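Local coordinates for acyltransferase (Actinoplanes teichomyceticus, PDB 4Q38), which transfers long fatty acyl groups from acyl-CoA to the amino sugar of teicoplanin-type glycopeptide antibiotics, at residues R61-P66 / V150-L155; E91-A96 / V127-A132; G159-I164 / W178-H183. All blocks are in the same frame, centred on the assembly; numbering follows the deposited sequence.

In the fold
All three contacts lie in the helical N-terminal domain and join its helices pairwise. Contact 1 links the end of helix 53-62 to helix 148-155. Contact 2, between helices 84-98 and 125-143, falls within the chain interval that contact 1 spans, whereas contact 3, between helices 157-169 and 177-184, follows both. The centres of contacts 1 and 2 are about 17 Å apart, those of 1 and 3 about 11 Å and those of 2 and 3 about 13 Å. Phe130 of helix 125-143 touches Leu63, Leu155 and Thr180, tying the three together. Contact 2 is a buried joint away from the ligands, while contact 3, nearest the centre of the chain, carries Trp178 and Trp179 of the sugar pocket.

Contact 1: R61-P66 / V150-L155; sequences RRLEVP and VGWETL
The guanidinium of Arg62 lies flat on one face of the Trp152 indole, the planes only 9° apart, while Leu63 CD2 reaches the indole edge close to the ring plane. This is a cation-pi stack, formed where helix 53-62 ends in a Schellman motif against helix 148-155 of the N-acyltransferase N-terminal domain. Arg62 CZ sits 3.6 Å from the centroid of the Trp152 five-membered ring, and Arg62 NH2 and Trp152 NE1, both donors, approach without bonding. Further back, Arg62 CD is centred over the six-membered ring in a CH-pi contact, 3.7 Å from its centroid. The arginine side chain is nearly straight as far as NE, and with CG turned anti to the backbone N (chi1 -164°) its methylenes run over the indole before the charged end does. Arginine suits this surface position because it offers an apolar stem and a flat cation to the same ring, which also makes a cation-pi contact with Arg138.

The helix end is shaped by Glu64, which, with a positive phi of 57°, is the C-prime residue: its turn brings Val65 N to Leu60 O, while Glu64 N bonds to Arg61 O at 3.0 Å. Directly before it, Leu63 leaves helical geometry and is buried between helices, also touching Phe130 and Leu131. Its branched end fits a corner bounded by Trp152 and Leu155: CD2 of Leu63 is 4.0 Å from Trp152 CZ3, but only 3.4 Å from Leu155 CB, closer than carbon atoms usually pack.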
# COMPACT_ATOMS: atom_id res chain seq x y z
N ARG A 61 -16.95 -6.48 0.79
CA ARG A 61 -16.71 -7.92 0.77
C ARG A 61 -15.90 -8.31 -0.47
O ARG A 61 -15.01 -9.14 -0.40
CB ARG A 61 -18.04 -8.68 0.84
CG ARG A 61 -17.92 -10.20 0.95
CD ARG A 61 -19.08 -10.83 1.74
NE ARG A 61 -20.39 -10.26 1.40
CZ ARG A 61 -21.13 -9.50 2.22
NH1 ARG A 61 -20.72 -9.22 3.45
NH2 ARG A 61 -22.30 -9.03 1.79
N ARG A 62 -16.21 -7.68 -1.60
CA ARG A 62 -15.45 -7.88 -2.83
C ARG A 62 -13.98 -7.46 -2.66
O ARG A 62 -13.08 -8.06 -3.23
CB ARG A 62 -16.11 -7.12 -3.99
CG ARG A 62 -15.63 -7.57 -5.36
CD ARG A 62 -16.66 -7.29 -6.44
NE ARG A 62 -16.41 -8.16 -7.58
CZ ARG A 62 -17.12 -8.15 -8.71
NH1 ARG A 62 -18.13 -7.30 -8.86
NH2 ARG A 62 -16.81 -8.99 -9.69
N LEU A 63 -13.77 -6.44 -1.82
CA LEU A 63 -12.43 -5.95 -1.51
C LEU A 63 -11.79 -6.68 -0.32
O LEU A 63 -10.76 -6.27 0.20
CB LEU A 63 -12.49 -4.43 -1.28
CG LEU A 63 -13.03 -3.61 -2.46
CD1 LEU A 63 -13.45 -2.22 -2.01
CD2 LEU A 63 -11.99 -3.51 -3.57
N GLU A 64 -12.43 -7.77 0.12
CA GLU A 64 -11.91 -8.63 1.20
C GLU A 64 -11.66 -7.91 2.54
O GLU A 64 -10.80 -8.31 3.32
CB GLU A 64 -10.67 -9.42 0.75
CG GLU A 64 -10.93 -10.33 -0.44
CD GLU A 64 -9.73 -11.15 -0.87
OE1 GLU A 64 -8.65 -11.07 -0.24
OE2 GLU A 64 -9.88 -11.90 -1.86
N VAL A 65 -12.41 -6.86 2.79
CA VAL A 65 -12.41 -6.21 4.11
C VAL A 65 -13.08 -7.17 5.11
O VAL A 65 -14.15 -7.69 4.82
CB VAL A 65 -13.12 -4.86 4.03
CG1 VAL A 65 -13.23 -4.21 5.41
CG2 VAL A 65 -12.39 -3.93 3.05
N PRO A 66 -12.44 -7.44 6.27
CA PRO A 66 -13.08 -8.39 7.20
C PRO A 66 -14.48 -7.90 7.62
O PRO A 66 -14.72 -6.69 7.69
CB PRO A 66 -12.13 -8.42 8.39
CG PRO A 66 -10.79 -8.05 7.80
CD PRO A 66 -11.12 -7.01 6.76
N VAL A 150 -8.39 -9.41 -12.57
CA VAL A 150 -7.10 -8.79 -12.21
C VAL A 150 -7.38 -7.48 -11.48
O VAL A 150 -6.76 -7.20 -10.45
CB VAL A 150 -6.19 -8.57 -13.44
CG1 VAL A 150 -4.95 -7.78 -13.07
CG2 VAL A 150 -5.80 -9.91 -14.05
N GLY A 151 -8.31 -6.69 -12.01
CA GLY A 151 -8.71 -5.43 -11.40
C GLY A 151 -9.16 -5.63 -9.96
O GLY A 151 -8.69 -4.94 -9.05
N TRP A 152 -10.08 -6.58 -9.75
CA TRP A 152 -10.56 -6.88 -8.40
C TRP A 152 -9.49 -7.45 -7.50
O TRP A 152 -9.33 -7.00 -6.38
CB TRP A 152 -11.81 -7.77 -8.44
CG TRP A 152 -13.02 -7.00 -8.91
CD1 TRP A 152 -13.78 -7.22 -10.06
CD2 TRP A 152 -13.64 -5.84 -8.26
NE1 TRP A 152 -14.80 -6.30 -10.16
CE2 TRP A 152 -14.77 -5.44 -9.12
CE3 TRP A 152 -13.39 -5.11 -7.09
CZ2 TRP A 152 -15.60 -4.36 -8.80
CZ3 TRP A 152 -14.23 -4.02 -6.79
CH2 TRP A 152 -15.31 -3.66 -7.62
N GLU A 153 -8.73 -8.42 -8.00
CA GLU A 153 -7.63 -9.01 -7.22
C GLU A 153 -6.68 -7.92 -6.70
O GLU A 153 -6.24 -7.95 -5.55
CB GLU A 153 -6.86 -10.03 -8.06
CG GLU A 153 -5.86 -10.89 -7.30
CD GLU A 153 -5.08 -11.81 -8.23
OE1 GLU A 153 -5.68 -12.30 -9.21
OE2 GLU A 153 -3.87 -12.05 -7.98
N THR A 154 -6.38 -6.96 -7.56
CA THR A 154 -5.53 -5.82 -7.19
C THR A 154 -6.13 -5.00 -6.04
O THR A 154 -5.46 -4.69 -5.06
CB THR A 154 -5.27 -4.94 -8.42
OG1 THR A 154 -4.61 -5.73 -9.43
CG2 THR A 154 -4.42 -3.71 -8.06
N LEU A 155 -7.42 -4.66 -6.17
CA LEU A 155 -8.07 -3.79 -5.20
C LEU A 155 -8.31 -4.43 -3.83
O LEU A 155 -8.54 -3.71 -2.86
CB LEU A 155 -9.38 -3.22 -5.78
CG LEU A 155 -9.22 -2.34 -7.03
CD1 LEU A 155 -10.57 -1.90 -7.59
CD2 LEU A 155 -8.33 -1.13 -6.76

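Contact 2: E91-A96 / V127-A132; sequences ERTHHA and VYVFLA
His94 swings its imidazole toward the helix of Ala132 because CG stands opposite the backbone N across the CA-CB bond (chi1 163°), and in Thr93 a chi1 of -62° sends the methyl CG2 to meet Val129 while OG1 turns back to its own helix. Here helices 84-98 and 125-143 pack within the N-terminal domain, with the CA atoms of His94 and Val129 just 5.8 Å apart. Thr93 CG2 lies 4.0 Å from Val129 CG2, and the two side chains meet at roughly a right angle. Beta-branched residues suit this place: their short methyl branches allow close backbones, and threonine can bury its hydroxyl by bonding to Leu89 O. Ala132, smaller still, lets the histidine ring come up beside its carbonyl, with His94 CE1 3.6 Å from Ala132 O in an oblique approach. Leu90 and Ile97 also pack on Val129. The joint is therefore mainly one of shape and apolar surface: the Thr93 hydroxyl is satisfied within its own helix, and a hydrogen bond between His94 ND1 and Thr133 OG1, one residue beyond Ala132, fixes the orientation of the imidazole, whose meeting with Ala132 O is only van der Waals contact.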
# COMPACT_ATOMS: atom_id res chain seq x y z
N GLU A 91 -13.95 14.81 -0.71
CA GLU A 91 -14.15 15.19 -2.10
C GLU A 91 -12.84 15.57 -2.79
O GLU A 91 -12.55 15.10 -3.89
CB GLU A 91 -15.09 16.40 -2.21
CG GLU A 91 -16.53 16.11 -1.85
CD GLU A 91 -17.41 17.32 -2.10
OE1 GLU A 91 -17.14 18.40 -1.53
OE2 GLU A 91 -18.38 17.17 -2.87
N ARG A 92 -12.07 16.43 -2.14
CA ARG A 92 -10.83 16.96 -2.69
C ARG A 92 -9.69 15.94 -2.71
O ARG A 92 -8.88 15.95 -3.63
CB ARG A 92 -10.41 18.25 -1.97
CG ARG A 92 -11.24 19.44 -2.43
CD ARG A 92 -11.53 20.44 -1.33
NE ARG A 92 -12.56 21.38 -1.76
CZ ARG A 92 -13.88 21.18 -1.66
NH1 ARG A 92 -14.34 20.06 -1.11
NH2 ARG A 92 -14.73 22.10 -2.11
N THR A 93 -9.64 15.08 -1.70
CA THR A 93 -8.63 14.02 -1.63
C THR A 93 -8.89 13.02 -2.75
O THR A 93 -7.96 12.58 -3.45
CB THR A 93 -8.64 13.33 -0.25
OG1 THR A 93 -8.32 14.29 0.75
CG2 THR A 93 -7.62 12.19 -0.18
N HIS A 94 -10.16 12.67 -2.94
CA HIS A 94 -10.55 11.86 -4.09
C HIS A 94 -10.08 12.50 -5.37
O HIS A 94 -9.48 11.83 -6.22
CB HIS A 94 -12.06 11.66 -4.11
CG HIS A 94 -12.58 11.20 -5.45
ND1 HIS A 94 -12.52 9.92 -5.85
CD2 HIS A 94 -13.18 11.92 -6.49
CE1 HIS A 94 -13.05 9.81 -7.09
NE2 HIS A 94 -13.46 11.03 -7.48
N HIS A 95 -10.35 13.79 -5.52
CA HIS A 95 -9.96 14.55 -6.71
C HIS A 95 -8.45 14.57 -6.90
O HIS A 95 -7.97 14.37 -8.01
CB HIS A 95 -10.53 15.96 -6.65
CG HIS A 95 -10.48 16.72 -7.96
ND1 HIS A 95 -10.75 18.04 -8.04
CD2 HIS A 95 -10.16 16.30 -9.25
CE1 HIS A 95 -10.62 18.45 -9.32
NE2 HIS A 95 -10.26 17.38 -10.06
N ALA A 96 -7.71 14.79 -5.82
CA ALA A 96 -6.25 14.83 -5.86
C ALA A 96 -5.63 13.50 -6.30
O ALA A 96 -4.50 13.48 -6.79
CB ALA A 96 -5.69 15.26 -4.51
N VAL A 127 -10.53 4.72 3.91
CA VAL A 127 -11.39 3.67 3.35
C VAL A 127 -12.51 4.31 2.51
O VAL A 127 -12.83 3.82 1.41
CB VAL A 127 -11.97 2.77 4.46
CG1 VAL A 127 -12.91 1.73 3.86
CG2 VAL A 127 -10.85 2.10 5.23
N TYR A 128 -13.10 5.40 3.02
CA TYR A 128 -14.15 6.12 2.26
C TYR A 128 -13.57 6.72 0.98
O TYR A 128 -14.21 6.68 -0.07
CB TYR A 128 -14.84 7.20 3.11
CG TYR A 128 -15.48 6.63 4.35
CD1 TYR A 128 -16.48 5.65 4.25
CD2 TYR A 128 -15.07 7.03 5.61
CE1 TYR A 128 -17.05 5.09 5.38
CE2 TYR A 128 -15.64 6.47 6.76
CZ TYR A 128 -16.62 5.51 6.63
OH TYR A 128 -17.18 4.95 7.74
N VAL A 129 -12.36 7.28 1.08
CA VAL A 129 -11.64 7.72 -0.11
C VAL A 129 -11.53 6.58 -1.11
O VAL A 129 -11.85 6.77 -2.29
CB VAL A 129 -10.22 8.24 0.21
CG1 VAL A 129 -9.48 8.59 -1.09
CG2 VAL A 129 -10.28 9.48 1.08
N PHE A 130 -11.10 5.40 -0.64
CA PHE A 130 -10.91 4.25 -1.52
C PHE A 130 -12.25 3.86 -2.17
O PHE A 130 -12.32 3.72 -3.39
CB PHE A 130 -10.32 3.07 -0.73
CG PHE A 130 -9.75 1.96 -1.59
CD1 PHE A 130 -10.59 1.06 -2.26
CD2 PHE A 130 -8.37 1.78 -1.68
CE1 PHE A 130 -10.06 0.03 -3.03
CE2 PHE A 130 -7.83 0.75 -2.45
CZ PHE A 130 -8.68 -0.13 -3.12
N LEU A 131 -13.29 3.71 -1.35
CA LEU A 131 -14.63 3.35 -1.85
C LEU A 131 -15.15 4.35 -2.89
O LEU A 131 -15.73 3.96 -3.90
CB LEU A 131 -15.64 3.25 -0.69
CG LEU A 131 -15.39 2.15 0.36
CD1 LEU A 131 -16.41 2.20 1.49
CD2 LEU A 131 -15.38 0.77 -0.29
N ALA A 132 -14.95 5.63 -2.63
CA ALA A 132 -15.43 6.67 -3.52
C ALA A 132 -14.67 6.67 -4.85
O ALA A 132 -15.17 7.18 -5.86
CB ALA A 132 -15.32 8.03 -2.85

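Contact 3: G159-I164 / W178-H183; sequences GELVAI and WWTTYH. With TEC (2-amino-6-O-decanoyl-2-deoxy-beta-D-glucopyranose), chain E.
Leu161 and Thr180 form the tight part of this contact, their side chains running antiparallel and overlapping at their methyls so that Leu161 CD1 comes within 3.5 Å of Thr180 CG2, less than the usual carbon spacing. With the chi1 of Thr180 at 51°, its methyl faces the leucine and OG1 makes a weak hydrogen bond to Gln177 O. Around this point helices 157-169 and 177-184 stay well apart: even the nearest CA atoms, of Leu161 and Thr180, are 9.0 Å from each other. Leu161 CD1 meets the edge of the Trp179 indole more loosely, near the ring plane and 4.2 Å from Trp179 CD1.

Trp179 itself is sandwiched. His183 CE1 lies over one face toward the rim of the ring, 3.3 Å above the plane, and the decanoyl-glucosamine ligand occupies the opposite face, with its O3 3.2 Å from Trp179 NE1. Since O3 stands above the ring rather than in line with the N-H, this is an approach to the face, and the sugar carbon C4 sits 3.9 Å from Trp179 CZ2. A broad, buried indole suits such a place, being large enough to underlie much of the pyranose.

On the solvent side, exposed Trp178 presents its edge to the sugar's O1, the modelled separation being too short to be relied on, while Trp179 CB lies over one face of its ring. Val212 N supplies a hydrogen bond to the ligand. An aromatic platform beneath a hexose is characteristic of carbohydrate-binding sites, and here it forms part of the glucosamine pocket.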
# COMPACT_ATOMS: atom_id res chain seq x y z
N GLY A 159 -8.60 -4.71 1.93
CA GLY A 159 -8.97 -5.55 3.07
C GLY A 159 -7.78 -5.93 3.93
O GLY A 159 -7.85 -5.90 5.15
N GLU A 160 -6.68 -6.30 3.28
CA GLU A 160 -5.43 -6.65 3.97
C GLU A 160 -4.95 -5.49 4.84
O GLU A 160 -4.57 -5.67 5.99
CB GLU A 160 -4.37 -7.03 2.93
CG GLU A 160 -2.96 -7.27 3.49
CD GLU A 160 -1.93 -7.55 2.40
OE1 GLU A 160 -2.21 -8.40 1.53
OE2 GLU A 160 -0.84 -6.93 2.41
N LEU A 161 -4.99 -4.29 4.27
CA LEU A 161 -4.46 -3.10 4.96
C LEU A 161 -5.39 -2.69 6.10
O LEU A 161 -4.92 -2.23 7.14
CB LEU A 161 -4.25 -1.96 3.97
CG LEU A 161 -3.20 -2.21 2.87
CD1 LEU A 161 -3.38 -1.21 1.73
CD2 LEU A 161 -1.78 -2.13 3.42
N VAL A 162 -6.70 -2.86 5.91
CA VAL A 162 -7.65 -2.67 7.00
C VAL A 162 -7.34 -3.66 8.15
O VAL A 162 -7.20 -3.25 9.31
CB VAL A 162 -9.10 -2.79 6.50
CG1 VAL A 162 -10.08 -2.71 7.66
CG2 VAL A 162 -9.40 -1.69 5.49
N ALA A 163 -7.21 -4.94 7.82
CA ALA A 163 -6.87 -5.98 8.82
C ALA A 163 -5.57 -5.68 9.55
O ALA A 163 -5.49 -5.83 10.78
CB ALA A 163 -6.80 -7.36 8.17
N ILE A 164 -4.56 -5.23 8.80
CA ILE A 164 -3.27 -4.82 9.38
C ILE A 164 -3.44 -3.69 10.39
O ILE A 164 -2.84 -3.72 11.46
CB ILE A 164 -2.26 -4.41 8.28
CG1 ILE A 164 -1.68 -5.67 7.60
CG2 ILE A 164 -1.16 -3.52 8.84
CD1 ILE A 164 -1.07 -5.39 6.23
N TRP A 178 -1.06 6.29 1.53
CA TRP A 178 -0.03 6.62 0.53
C TRP A 178 0.11 5.48 -0.44
O TRP A 178 0.25 5.69 -1.64
CB TRP A 178 1.31 6.98 1.18
CG TRP A 178 2.09 5.81 1.72
CD1 TRP A 178 2.08 5.31 3.03
CD2 TRP A 178 3.01 4.94 0.98
NE1 TRP A 178 2.92 4.22 3.13
CE2 TRP A 178 3.52 3.95 1.95
CE3 TRP A 178 3.47 4.89 -0.34
CZ2 TRP A 178 4.42 2.96 1.58
CZ3 TRP A 178 4.39 3.89 -0.69
CH2 TRP A 178 4.85 2.95 0.25
N TRP A 179 0.05 4.25 0.08
CA TRP A 179 0.22 3.04 -0.72
C TRP A 179 -0.98 2.75 -1.59
O TRP A 179 -0.82 2.38 -2.76
CB TRP A 179 0.59 1.86 0.16
CG TRP A 179 0.80 0.56 -0.58
CD1 TRP A 179 0.15 -0.65 -0.38
CD2 TRP A 179 1.75 0.31 -1.68
NE1 TRP A 179 0.61 -1.60 -1.25
CE2 TRP A 179 1.57 -1.10 -2.05
CE3 TRP A 179 2.69 1.08 -2.36
CZ2 TRP A 179 2.31 -1.69 -3.07
CZ3 TRP A 179 3.43 0.47 -3.39
CH2 TRP A 179 3.24 -0.88 -3.73
N THR A 180 -2.19 2.93 -1.05
CA THR A 180 -3.39 2.71 -1.87
C THR A 180 -3.55 3.71 -3.03
O THR A 180 -4.34 3.45 -3.92
CB THR A 180 -4.70 2.63 -1.05
OG1 THR A 180 -4.78 3.76 -0.20
CG2 THR A 180 -4.75 1.35 -0.19
N THR A 181 -2.79 4.81 -3.05
CA THR A 181 -2.81 5.70 -4.22
C THR A 181 -2.30 4.97 -5.46
O THR A 181 -2.65 5.35 -6.57
CB THR A 181 -1.98 7.02 -4.08
OG1 THR A 181 -0.58 6.73 -3.98
CG2 THR A 181 -2.43 7.86 -2.89
N TYR A 182 -1.46 3.96 -5.26
CA TYR A 182 -0.97 3.15 -6.39
C TYR A 182 -2.11 2.34 -7.00
O TYR A 182 -2.32 2.37 -8.21
CB TYR A 182 0.16 2.22 -5.96
CG TYR A 182 1.52 2.87 -5.79
CD1 TYR A 182 1.79 3.70 -4.69
CD2 TYR A 182 2.55 2.64 -6.71
CE1 TYR A 182 3.04 4.29 -4.53
CE2 TYR A 182 3.81 3.23 -6.55
CZ TYR A 182 4.04 4.05 -5.46
OH TYR A 182 5.28 4.63 -5.29
N HIS A 183 -2.85 1.62 -6.15
CA HIS A 183 -3.97 0.83 -6.63
C HIS A 183 -4.98 1.72 -7.29
O HIS A 183 -5.48 1.40 -8.37
CB HIS A 183 -4.66 0.06 -5.50
CG HIS A 183 -3.71 -0.65 -4.56
ND1 HIS A 183 -2.77 -0.00 -3.85
CD2 HIS A 183 -3.63 -1.99 -4.19
CE1 HIS A 183 -2.10 -0.88 -3.09
NE2 HIS A 183 -2.63 -2.09 -3.28
CAV TEC E . 13.26 -12.66 -2.29
CAU TEC E . 11.94 -12.42 -2.99
CAT TEC E . 11.96 -11.19 -3.86
CAS TEC E . 12.61 -10.02 -3.17
CAR TEC E . 12.10 -8.74 -3.77
CAQ TEC E . 11.22 -8.11 -2.76
CAP TEC E . 10.65 -6.80 -3.21
CAO TEC E . 9.50 -6.53 -2.30
CAN TEC E . 9.25 -5.08 -2.17
CAM TEC E . 7.93 -4.80 -1.49
OAW TEC E . 7.16 -5.69 -1.22
O6 TEC E . 7.79 -3.52 -1.10
C6 TEC E . 6.62 -2.80 -1.43
C5 TEC E . 5.81 -2.39 -0.18
O5 TEC E . 5.46 -1.04 -0.18
C1 TEC E . 5.15 -0.88 1.23
O1 TEC E . 5.37 0.27 1.80
C2 TEC E . 3.72 -1.30 1.42
N2 TEC E . 3.38 -1.13 2.83
C3 TEC E . 3.80 -2.72 1.14
O3 TEC E . 2.51 -2.97 0.99
C4 TEC E . 4.51 -3.10 -0.13
O4 TEC E . 4.81 -4.37 -0.07